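Long-range contact in cellulosome anchoring protein cohesin region (Clostridium thermocellum, PDB 4DH2), which binds a type I dockerin through its cohesin module, probably to attach the dockerin-bearing protein to a cellulosome anchoring protein: residues A[14-18]-A[41-46]. Numbering follows the deposited sequence.
Sequences DYILD and VPSHGI
His44 turns an edge of its imidazole against one face of the Tyr15 ring. The pair is an edge-to-face (T-shaped) stack: the centroids lie 4.2 Å apart and the planes meet at 54°. CE1 of His44 does the touching, 3.2 Å above the plane of the Tyr15 ring, over its centre. CB of Asp14 covers the opposite face, so the ring is sandwiched between them. Chi1 of 83° sets CG of His44 between its backbone N and carbonyl carbon, and this carries the imidazole up to the tyrosine. Both polar ends are bonded outside the pair: NE2 of His44 to Asp143, and OH of Tyr15 to Lys147. The Asp143 bond limits how the imidazole can turn; the Lys147 bond positions the end of the phenol.

The remaining packing is mostly apolar. The Pro42 ring packs against the strand, with CG 4.0 Å from CB of Tyr15 and CD 4.1 Å from CB of Leu17. CG of Pro42 also makes a 3.6 Å van der Waals contact with the carbonyl O of Ile16. Deeper in, Leu17 and Ile46 meet tip to tip, CD2 to CD1 at 3.5 Å, which is tight for two methyl groups. Phe141 touches both side chains.

The loop keeps its own shape through a type I beta turn, Pro42 to Gly45, closed by Gly45 N bonding to Pro42 O at 3.0 Å. Gly45 has the positive phi (102°) that glycine accepts readily. The contact thus packs the loop between strands 31-39 and 48-54 against the start of strand 15-27, at one end of the cohesin beta sandwich.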
# COMPACT_ATOMS: atom_id res chain seq x y z
N ASP A 14 15.11 1.98 -13.12
CA ASP A 14 15.09 1.56 -14.49
C ASP A 14 13.70 1.39 -15.05
O ASP A 14 13.53 1.22 -16.25
CB ASP A 14 15.82 0.22 -14.63
CG ASP A 14 17.29 0.32 -14.33
OD1 ASP A 14 17.80 1.45 -14.27
OD2 ASP A 14 17.95 -0.71 -14.15
N TYR A 15 12.71 1.39 -14.16
CA TYR A 15 11.33 1.12 -14.55
C TYR A 15 10.39 2.11 -13.89
O TYR A 15 10.67 2.68 -12.83
CB TYR A 15 10.89 -0.28 -14.11
CG TYR A 15 11.90 -1.34 -14.49
CD1 TYR A 15 12.11 -1.67 -15.81
CD2 TYR A 15 12.66 -1.94 -13.53
CE1 TYR A 15 13.09 -2.62 -16.15
CE2 TYR A 15 13.61 -2.89 -13.85
CZ TYR A 15 13.82 -3.22 -15.14
OH TYR A 15 14.78 -4.19 -15.40
N ILE A 16 9.23 2.28 -14.51
CA ILE A 16 8.28 3.24 -14.05
C ILE A 16 6.84 2.83 -14.39
O ILE A 16 6.61 2.07 -15.34
CB ILE A 16 8.64 4.63 -14.69
CG1 ILE A 16 7.89 5.77 -14.04
CG2 ILE A 16 8.38 4.59 -16.20
CD1 ILE A 16 8.74 7.07 -13.98
N LEU A 17 5.89 3.29 -13.58
CA LEU A 17 4.47 3.22 -13.90
C LEU A 17 3.79 4.48 -13.36
O LEU A 17 4.40 5.33 -12.70
CB LEU A 17 3.80 1.97 -13.32
CG LEU A 17 3.94 1.79 -11.81
CD1 LEU A 17 2.94 2.56 -11.06
CD2 LEU A 17 3.85 0.29 -11.48
N ASP A 18 2.51 4.59 -13.69
CA ASP A 18 1.70 5.70 -13.23
C ASP A 18 0.60 5.16 -12.32
O ASP A 18 0.01 4.11 -12.63
CB ASP A 18 1.04 6.41 -14.41
CG ASP A 18 2.05 7.13 -15.29
OD1 ASP A 18 2.39 8.26 -14.98
OD2 ASP A 18 2.48 6.54 -16.27
N VAL A 41 2.16 -0.16 -16.64
CA VAL A 41 2.80 -1.17 -15.82
C VAL A 41 3.92 -1.86 -16.62
O VAL A 41 3.68 -2.29 -17.74
CB VAL A 41 1.78 -2.22 -15.34
CG1 VAL A 41 2.47 -3.35 -14.57
CG2 VAL A 41 0.69 -1.54 -14.48
N PRO A 42 5.12 -1.97 -16.03
CA PRO A 42 6.16 -2.72 -16.75
C PRO A 42 5.70 -4.13 -17.07
O PRO A 42 5.21 -4.86 -16.21
CB PRO A 42 7.34 -2.74 -15.77
CG PRO A 42 7.12 -1.47 -14.89
CD PRO A 42 5.60 -1.40 -14.76
N SER A 43 5.91 -4.54 -18.32
CA SER A 43 5.47 -5.86 -18.72
C SER A 43 6.20 -6.97 -17.99
O SER A 43 5.69 -8.07 -17.89
CB SER A 43 5.65 -6.03 -20.24
OG SER A 43 7.01 -5.93 -20.58
N HIS A 44 7.40 -6.70 -17.46
CA HIS A 44 8.08 -7.77 -16.73
C HIS A 44 7.56 -7.96 -15.31
O HIS A 44 7.87 -8.97 -14.67
CB HIS A 44 9.60 -7.63 -16.78
CG HIS A 44 10.20 -6.69 -15.78
ND1 HIS A 44 10.19 -5.33 -15.94
CD2 HIS A 44 10.95 -6.94 -14.67
CE1 HIS A 44 10.85 -4.76 -14.94
NE2 HIS A 44 11.33 -5.72 -14.16
N GLY A 45 6.74 -7.02 -14.85
CA GLY A 45 5.88 -7.28 -13.71
C GLY A 45 6.30 -6.71 -12.37
O GLY A 45 7.48 -6.66 -12.03
N ILE A 46 5.28 -6.31 -11.60
CA ILE A 46 5.41 -5.93 -10.20
C ILE A 46 5.30 -7.16 -9.29
O ILE A 46 4.32 -7.91 -9.33
CB ILE A 46 4.29 -4.96 -9.81
CG1 ILE A 46 4.28 -3.74 -10.75
CG2 ILE A 46 4.41 -4.49 -8.35
CD1 ILE A 46 2.97 -2.97 -10.73